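Local coordinates for mandelate racemase/muconate lactonizing enzyme, C-terminal domain protein (Paracoccus denitrificans, PDB 4DWD) that binds magnesium and may act as a hydro-lyase of the enolase superfamily, at residues F27-A32 / V359-L364; G332-R337 / A365-E370. All coordinates share one frame; numbering follows the deposited sequence.

Contact 1: F27-A32 / V359-L364; sequences FVRITA and VDEDEL
Arg-29 sends CG anti to its own backbone N (chi1 175°), runs on straight through chi2 and then bends at chi3 (57°), which carries NH1 off the strand to Glu-361 and Leu-364. Glu-361 is bent as well, at chi2, which turns its carboxylate toward the arginine. The two meet where the antiparallel sheet of the enolase-type N-terminal domain, represented by strand 24-32, is covered by helix 361-367 near the C-terminal end of the chain.

The charge pair is long. NH1 stands 3.8 Å from Glu-361 OE1, which lies at the edge of the guanidinium and near its plane. Two waters bridge the same pair, each accepting from NH1 and donating to OE1. One of them sits in the guanidinium plane and also donates to Glu-361 O, 3.0 Å away, tying the arginine to the helix backbone. The stronger polar partner of Arg-29 is Glu-9 on the adjacent strand, which forms a salt bridge with NH2 and would share the positive charge. Leu-364 supplies the apolar part, its CD2 reaching to 3.4 Å from Arg-29 NH1 at an oblique angle; the leucine also packs on Trp-39 and Val-13.

The first turn of the helix is fixed by Asp-360 at the N-cap. Its OD1 receives a weak bond from Asp-362 N and a nearly straight one (173°) from Glu-363 N, which at 3.0 Å meets OD1 from above the carboxylate plane.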
ATOM      1  N   PHE B  27       2.305 -24.168 -38.784  1.00 10.68           N
ATOM      2  CA  PHE B  27       1.411 -25.221 -38.314  1.00 10.93           C
ATOM      3  C   PHE B  27       2.184 -26.404 -37.782  1.00 10.90           C
ATOM      4  O   PHE B  27       3.336 -26.630 -38.163  1.00 11.53           O
ATOM      5  CB  PHE B  27       0.456 -25.671 -39.433  1.00 11.72           C
ATOM      6  CG  PHE B  27      -0.425 -24.568 -39.955  1.00 11.11           C
ATOM      7  CD1 PHE B  27      -1.402 -24.003 -39.141  1.00 11.27           C
ATOM      8  CD2 PHE B  27      -0.269 -24.085 -41.257  1.00 12.11           C
ATOM      9  CE1 PHE B  27      -2.223 -22.988 -39.618  1.00 11.08           C
ATOM     10  CE2 PHE B  27      -1.078 -23.060 -41.738  1.00 13.18           C
ATOM     11  CZ  PHE B  27      -2.053 -22.508 -40.910  1.00 12.69           C
ATOM     12  N   VAL B  28       1.541 -27.137 -36.880  1.00 11.54           N
ATOM     13  CA  VAL B  28       2.068 -28.405 -36.394  1.00 11.56           C
ATOM     14  C   VAL B  28       1.047 -29.478 -36.756  1.00 11.41           C
ATOM     15  O   VAL B  28      -0.140 -29.348 -36.446  1.00 12.06           O
ATOM     16  CB  VAL B  28       2.339 -28.373 -34.868  1.00 11.26           C
ATOM     17  CG1 VAL B  28       2.744 -29.749 -34.361  1.00 11.92           C
ATOM     18  CG2 VAL B  28       3.435 -27.370 -34.540  1.00 11.14           C
ATOM     19  N   ARG B  29       1.507 -30.525 -37.442  1.00 11.27           N
ATOM     20  CA  ARG B  29       0.660 -31.669 -37.735  1.00 11.71           C
ATOM     21  C   ARG B  29       1.146 -32.848 -36.910  1.00 12.07           C
ATOM     22  O   ARG B  29       2.308 -33.243 -37.014  1.00 13.05           O
ATOM     23  CB  ARG B  29       0.663 -32.006 -39.232  1.00 12.85           C
ATOM     24  CG  ARG B  29      -0.129 -33.279 -39.539  1.00 13.73           C
ATOM     25  CD  ARG B  29      -0.346 -33.506 -41.023  1.00 19.08           C
ATOM     26  NE  ARG B  29       0.900 -33.572 -41.768  1.00 20.22           N
ATOM     27  CZ  ARG B  29       0.981 -33.367 -43.082  1.00 21.26           C
ATOM     28  NH1 ARG B  29      -0.111 -33.077 -43.780  1.00 23.92           N
ATOM     29  NH2 ARG B  29       2.150 -33.438 -43.696  1.00 25.82           N
ATOM     30  N   ILE B  30       0.264 -33.376 -36.067  1.00 11.32           N
ATOM     31  CA  ILE B  30       0.578 -34.566 -35.261  1.00 12.72           C
ATOM     32  C   ILE B  30      -0.237 -35.748 -35.770  1.00 12.74           C
ATOM     33  O   ILE B  30      -1.458 -35.673 -35.850  1.00 12.46           O
ATOM     34  CB  ILE B  30       0.351 -34.335 -33.746  1.00 12.09           C
ATOM     35  CG1 ILE B  30       1.120 -33.084 -33.287  1.00 11.58           C
ATOM     36  CG2 ILE B  30       0.776 -35.564 -32.937  1.00 12.85           C
ATOM     37  CD1 ILE B  30       1.134 -32.822 -31.787  1.00 12.13           C
ATOM     38  N   THR B  31       0.456 -36.845 -36.086  1.00 13.37           N
ATOM     39  CA  THR B  31      -0.184 -38.054 -36.577  1.00 13.34           C
ATOM     40  C   THR B  31      -0.076 -39.113 -35.499  1.00 13.71           C
ATOM     41  O   THR B  31       1.007 -39.341 -34.948  1.00 14.40           O
ATOM     42  CB  THR B  31       0.468 -38.536 -37.881  1.00 13.97           C
ATOM     43  OG1 THR B  31       0.474 -37.451 -38.818  1.00 15.33           O
ATOM     44  CG2 THR B  31      -0.302 -39.717 -38.478  1.00 15.74           C
ATOM     45  N   ALA B  32      -1.205 -39.731 -35.176  1.00 13.79           N
ATOM     46  CA  ALA B  32      -1.234 -40.809 -34.195  1.00 14.70           C
ATOM     47  C   ALA B  32      -0.910 -42.132 -34.885  1.00 15.35           C
ATOM     48  O   ALA B  32      -0.889 -42.212 -36.123  1.00 15.16           O
ATOM     49  CB  ALA B  32      -2.595 -40.876 -33.525  1.00 17.09           C
ATOM     50  N   VAL B 359      -8.781 -29.417 -43.821  1.00 18.02           N
ATOM     51  CA  VAL B 359      -7.580 -29.041 -44.562  1.00 17.52           C
ATOM     52  C   VAL B 359      -7.624 -29.614 -45.979  1.00 18.80           C
ATOM     53  O   VAL B 359      -7.963 -30.783 -46.169  1.00 20.66           O
ATOM     54  CB  VAL B 359      -6.300 -29.535 -43.837  1.00 19.19           C
ATOM     55  CG1 VAL B 359      -5.042 -29.179 -44.621  1.00 19.95           C
ATOM     56  CG2 VAL B 359      -6.230 -28.984 -42.417  1.00 18.05           C
ATOM     57  N   ASP B 360      -7.289 -28.791 -46.968  1.00 17.40           N
ATOM     58  CA  ASP B 360      -7.115 -29.281 -48.336  1.00 18.17           C
ATOM     59  C   ASP B 360      -5.697 -29.826 -48.442  1.00 19.97           C
ATOM     60  O   ASP B 360      -4.734 -29.060 -48.498  1.00 19.11           O
ATOM     61  CB  ASP B 360      -7.344 -28.140 -49.331  1.00 18.17           C
ATOM     62  CG  ASP B 360      -7.176 -28.564 -50.788  1.00 19.90           C
ATOM     63  OD1 ASP B 360      -6.296 -29.397 -51.112  1.00 21.31           O
ATOM     64  OD2 ASP B 360      -7.920 -28.026 -51.622  1.00 23.33           O
ATOM     65  N   GLU B 361      -5.585 -31.154 -48.467  1.00 23.30           N
ATOM     66  CA  GLU B 361      -4.298 -31.855 -48.376  1.00 24.36           C
ATOM     67  C   GLU B 361      -3.317 -31.505 -49.478  1.00 21.31           C
ATOM     68  O   GLU B 361      -2.117 -31.355 -49.237  1.00 24.23           O
ATOM     69  CB  GLU B 361      -4.517 -33.375 -48.379  1.00 27.53           C
ATOM     70  CG  GLU B 361      -5.246 -33.904 -47.153  1.00 33.44           C
ATOM     71  CD  GLU B 361      -4.542 -33.545 -45.870  1.00 35.20           C
ATOM     72  OE1 GLU B 361      -3.292 -33.532 -45.874  1.00 32.37           O
ATOM     73  OE2 GLU B 361      -5.237 -33.273 -44.867  1.00 37.20           O
ATOM     74  N   ASP B 362      -3.836 -31.381 -50.690  1.00 22.86           N
ATOM     75  CA  ASP B 362      -3.003 -31.158 -51.850  1.00 25.09           C
ATOM     76  C   ASP B 362      -2.527 -29.711 -51.918  1.00 21.51           C
ATOM     77  O   ASP B 362      -1.364 -29.461 -52.246  1.00 23.36           O
ATOM     78  CB  ASP B 362      -3.739 -31.631 -53.101  1.00 30.73           C
ATOM     79  CG  ASP B 362      -4.204 -33.081 -52.968  1.00 35.03           C
ATOM     80  OD1 ASP B 362      -3.354 -33.965 -52.695  1.00 33.61           O
ATOM     81  OD2 ASP B 362      -5.416 -33.337 -53.089  1.00 43.74           O
ATOM     82  N   GLU B 363      -3.401 -28.771 -51.554  1.00 19.71           N
ATOM     83  CA  GLU B 363      -3.004 -27.374 -51.449  1.00 20.30           C
ATOM     84  C   GLU B 363      -1.950 -27.238 -50.363  1.00 19.54           C
ATOM     85  O   GLU B 363      -0.918 -26.600 -50.571  1.00 18.40           O
ATOM     86  CB  GLU B 363      -4.196 -26.458 -51.149  1.00 19.80           C
ATOM     87  CG  GLU B 363      -5.018 -26.074 -52.375  1.00 20.40           C
ATOM     88  CD  GLU B 363      -4.257 -25.214 -53.374  1.00 21.21           C
ATOM     89  OE1 GLU B 363      -3.197 -24.646 -53.039  1.00 20.64           O
ATOM     90  OE2 GLU B 363      -4.727 -25.106 -54.519  1.00 31.46           O
ATOM     91  N   LEU B 364      -2.201 -27.853 -49.210  1.00 18.18           N
ATOM     92  CA  LEU B 364      -1.230 -27.814 -48.128  1.00 18.94           C
ATOM     93  C   LEU B 364       0.124 -28.323 -48.603  1.00 19.53           C
ATOM     94  O   LEU B 364       1.133 -27.648 -48.430  1.00 19.49           O
ATOM     95  CB  LEU B 364      -1.702 -28.659 -46.952  1.00 19.62           C
ATOM     96  CG  LEU B 364      -0.616 -28.746 -45.879  1.00 21.35           C
ATOM     97  CD1 LEU B 364      -0.638 -27.493 -45.024  1.00 18.80           C
ATOM     98  CD2 LEU B 364      -0.754 -30.013 -45.067  1.00 24.06           C
TER
HETATM   99  O   HOH W   1      -2.852 -33.935 -43.177  1.00 30.81           O
HETATM  100  O   HOH W   2      -0.764 -32.769 -46.903  1.00 32.64           O

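Contact 2: G332-R337 / A365-E370; sequences GRPVFR and ASRATE
Pro-334 and Arg-367 meet by apolar packing against a flat cation, with no hydrogen bond between the two segments. The proline edge formed by CG and CD lies over one face of the guanidinium: Pro-334 CD stands 3.5 Å over the guanidinium plane of Arg-367, displaced from its middle, and Pro-334 CG comes to 3.4 Å from Arg-367 NH2. The two side chains cross at about a right angle. A cis peptide bond precedes Pro-334, in the turn where Phe-336 N bonds back to Gly-332 O.

Aliphatic packing adds a second point of support. Val-335 CG2 rests 3.6 Å from Arg-367 CD, on the methylene part of an arginine that is extended from CG to NE. With CG2 placed anti to the carbonyl carbon, the valine's other methyl, CG1, is left to sit 4.0 Å above the Phe-336 ring, over its centre.

The polar contacts of Arg-367 are made outside the two segments and would hold its guanidinium in place. NE forms a salt bridge with Glu-363 one turn earlier in the helix, while NH1 bonds to the carbonyl oxygens of Ala-14 and Gly-16, just where strand 5-14 ends. Cutting this side chain back to that of an alanine is likely to leave the Pro-334 ring without its flat partner and Glu-363 without its positive mate, and would take the NH1 donor from the carbonyls of Ala-14 and Gly-16.

The proline and valine contacts join the loop between strands 323-325 and 346-348 to the point where helix 361-367 passes into strand 368-372. In the enolase superfamily such a chain end returns from the barrel domain to the N-terminal domain, and here strand 368-372 pairs antiparallel with strand 5-14 to extend that sheet, with strand 375-377 beyond it.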
ATOM      1  N   GLY B 332      -7.242 -17.640 -45.414  1.00 13.43           N
ATOM      2  CA  GLY B 332      -7.565 -18.979 -44.915  1.00 13.15           C
ATOM      3  C   GLY B 332      -7.707 -19.995 -46.040  1.00 13.45           C
ATOM      4  O   GLY B 332      -7.396 -21.175 -45.865  1.00 13.31           O
ATOM      5  N   ARG B 333      -8.179 -19.531 -47.197  1.00 14.36           N
ATOM      6  CA  ARG B 333      -8.249 -20.353 -48.396  1.00 14.16           C
ATOM      7  C   ARG B 333      -6.985 -20.114 -49.247  1.00 14.81           C
ATOM      8  O   ARG B 333      -6.444 -19.004 -49.250  1.00 16.18           O
ATOM      9  CB  ARG B 333      -9.511 -19.993 -49.190  1.00 16.19           C
ATOM     10  CG  ARG B 333     -10.805 -20.220 -48.425  1.00 20.19           C
ATOM     11  CD  ARG B 333     -12.016 -19.816 -49.251  1.00 22.18           C
ATOM     12  NE  ARG B 333     -13.256 -19.894 -48.474  1.00 24.49           N
ATOM     13  CZ  ARG B 333     -14.033 -20.974 -48.399  1.00 26.23           C
ATOM     14  NH1 ARG B 333     -13.709 -22.083 -49.055  1.00 27.15           N
ATOM     15  NH2 ARG B 333     -15.136 -20.949 -47.669  1.00 29.76           N
ATOM     16  N   PRO B 334      -6.526 -21.134 -50.002  1.00 14.31           N
ATOM     17  CA  PRO B 334      -7.144 -22.442 -50.219  1.00 14.07           C
ATOM     18  C   PRO B 334      -6.643 -23.559 -49.306  1.00 14.15           C
ATOM     19  O   PRO B 334      -7.072 -24.710 -49.465  1.00 15.97           O
ATOM     20  CB  PRO B 334      -6.752 -22.751 -51.660  1.00 16.12           C
ATOM     21  CG  PRO B 334      -5.394 -22.154 -51.794  1.00 16.00           C
ATOM     22  CD  PRO B 334      -5.368 -20.934 -50.896  1.00 14.81           C
ATOM     23  N   VAL B 335      -5.754 -23.250 -48.363  1.00 13.17           N
ATOM     24  CA  VAL B 335      -5.206 -24.299 -47.495  1.00 13.53           C
ATOM     25  C   VAL B 335      -6.294 -24.976 -46.671  1.00 13.74           C
ATOM     26  O   VAL B 335      -6.259 -26.191 -46.470  1.00 13.93           O
ATOM     27  CB  VAL B 335      -4.062 -23.769 -46.609  1.00 14.03           C
ATOM     28  CG1 VAL B 335      -3.689 -24.768 -45.514  1.00 14.25           C
ATOM     29  CG2 VAL B 335      -2.856 -23.480 -47.492  1.00 15.10           C
ATOM     30  N   PHE B 336      -7.254 -24.185 -46.197  1.00 13.73           N
ATOM     31  CA  PHE B 336      -8.388 -24.717 -45.449  1.00 13.25           C
ATOM     32  C   PHE B 336      -9.672 -24.609 -46.249  1.00 13.99           C
ATOM     33  O   PHE B 336      -9.850 -23.669 -47.016  1.00 15.19           O
ATOM     34  CB  PHE B 336      -8.538 -23.985 -44.109  1.00 13.27           C
ATOM     35  CG  PHE B 336      -7.329 -24.092 -43.233  1.00 13.78           C
ATOM     36  CD1 PHE B 336      -6.961 -25.310 -42.665  1.00 15.66           C
ATOM     37  CD2 PHE B 336      -6.526 -22.978 -43.017  1.00 14.61           C
ATOM     38  CE1 PHE B 336      -5.829 -25.402 -41.867  1.00 15.74           C
ATOM     39  CE2 PHE B 336      -5.397 -23.063 -42.221  1.00 14.02           C
ATOM     40  CZ  PHE B 336      -5.042 -24.281 -41.655  1.00 13.93           C
ATOM     41  N   ARG B 337     -10.559 -25.591 -46.088  1.00 13.48           N
ATOM     42  CA  ARG B 337     -11.836 -25.583 -46.809  1.00 14.65           C
ATOM     43  C   ARG B 337     -12.922 -24.798 -46.072  1.00 14.80           C
ATOM     44  O   ARG B 337     -13.864 -24.318 -46.697  1.00 17.13           O
ATOM     45  CB  ARG B 337     -12.302 -27.011 -47.086  1.00 16.95           C
ATOM     46  CG  ARG B 337     -11.337 -27.777 -47.971  1.00 21.49           C
ATOM     47  CD  ARG B 337     -12.000 -28.997 -48.583  1.00 22.28           C
ATOM     48  NE  ARG B 337     -11.031 -29.987 -49.054  1.00 27.36           N
ATOM     49  CZ  ARG B 337     -10.483 -30.002 -50.268  1.00 27.10           C
ATOM     50  NH1 ARG B 337      -9.616 -30.957 -50.587  1.00 28.63           N
ATOM     51  NH2 ARG B 337     -10.785 -29.067 -51.162  1.00 26.71           N
ATOM     52  N   ALA B 365       0.134 -29.524 -49.185  1.00 20.37           N
ATOM     53  CA  ALA B 365       1.365 -30.140 -49.675  1.00 21.87           C
ATOM     54  C   ALA B 365       2.141 -29.198 -50.590  1.00 19.80           C
ATOM     55  O   ALA B 365       3.353 -29.041 -50.428  1.00 23.62           O
ATOM     56  CB  ALA B 365       1.075 -31.465 -50.366  1.00 22.97           C
ATOM     57  N   SER B 366       1.438 -28.543 -51.512  1.00 19.37           N
ATOM     58  CA  SER B 366       2.073 -27.667 -52.501  1.00 19.99           C
ATOM     59  C   SER B 366       2.628 -26.376 -51.908  1.00 20.32           C
ATOM     60  O   SER B 366       3.465 -25.719 -52.533  1.00 19.83           O
ATOM     61  CB  SER B 366       1.092 -27.330 -53.624  1.00 22.60           C
ATOM     62  OG  SER B 366       0.134 -26.387 -53.184  1.00 24.97           O
ATOM     63  N   ARG B 367       2.156 -26.017 -50.712  1.00 17.38           N
ATOM     64  CA  ARG B 367       2.506 -24.738 -50.073  1.00 18.59           C
ATOM     65  C   ARG B 367       3.370 -24.897 -48.821  1.00 17.90           C
ATOM     66  O   ARG B 367       3.805 -23.897 -48.228  1.00 14.91           O
ATOM     67  CB  ARG B 367       1.235 -23.953 -49.721  1.00 15.36           C
ATOM     68  CG  ARG B 367       0.479 -23.417 -50.934  1.00 15.54           C
ATOM     69  CD  ARG B 367      -0.980 -23.167 -50.589  1.00 15.73           C
ATOM     70  NE  ARG B 367      -1.691 -22.501 -51.677  1.00 17.60           N
ATOM     71  CZ  ARG B 367      -1.839 -21.181 -51.786  1.00 16.53           C
ATOM     72  NH1 ARG B 367      -1.322 -20.361 -50.872  1.00 16.17           N
ATOM     73  NH2 ARG B 367      -2.495 -20.676 -52.825  1.00 16.97           N
ATOM     74  N   ALA B 368       3.626 -26.140 -48.429  1.00 15.80           N
ATOM     75  CA  ALA B 368       4.299 -26.416 -47.154  1.00 14.59           C
ATOM     76  C   ALA B 368       5.784 -26.701 -47.300  1.00 15.16           C
ATOM     77  O   ALA B 368       6.201 -27.470 -48.182  1.00 17.79           O
ATOM     78  CB  ALA B 368       3.615 -27.561 -46.420  1.00 15.92           C
ATOM     79  N   THR B 369       6.571 -26.063 -46.437  1.00 14.99           N
ATOM     80  CA  THR B 369       7.974 -26.395 -46.278  1.00 18.04           C
ATOM     81  C   THR B 369       8.110 -26.995 -44.890  1.00 17.53           C
ATOM     82  O   THR B 369       7.746 -26.359 -43.898  1.00 16.69           O
ATOM     83  CB  THR B 369       8.855 -25.136 -46.398  1.00 17.33           C
ATOM     84  OG1 THR B 369       8.746 -24.600 -47.723  1.00 18.96           O
ATOM     85  CG2 THR B 369      10.322 -25.454 -46.116  1.00 21.54           C
ATOM     86  N   GLU B 370       8.614 -28.219 -44.813  1.00 17.10           N
ATOM     87  CA  GLU B 370       8.863 -28.803 -43.509  1.00 17.67           C
ATOM     88  C   GLU B 370      10.119 -28.220 -42.880  1.00 17.10           C
ATOM     89  O   GLU B 370      11.154 -28.083 -43.536  1.00 18.81           O
ATOM     90  CB  GLU B 370       8.943 -30.329 -43.546  1.00 20.93           C
ATOM     91  CG  GLU B 370       8.857 -30.908 -42.134  1.00 20.76           C
ATOM     92  CD  GLU B 370       8.969 -32.417 -42.066  1.00 25.32           C
ATOM     93  OE1 GLU B 370       9.154 -33.052 -43.122  1.00 28.36           O
ATOM     94  OE2 GLU B 370       8.881 -32.972 -40.945  1.00 26.44           O
TER

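Contacts 1 and 2 have centres 8 Å apart and share helix 361-367, the first using its start and the second its end. The chain passes through the two contacts in interleaved order, and direct bonds join them: Asp-360 N lies 2.8 Å from Val-335 O, a probable hydrogen bond, and Asp-360 OD2 forms a salt bridge with Arg-337 NH2 at 3.1 Å. Contact 1 contains Val-359 and Glu-361, calcium ligands seen in this protein although no calcium is bound to them here; the Val-335 side chain of contact 2 is about 5 Å from that of Val-359 and about 9 Å from that of Glu-361. The barrel metal ligands Asp-197, Glu-223 and Glu-249 belong to neither contact.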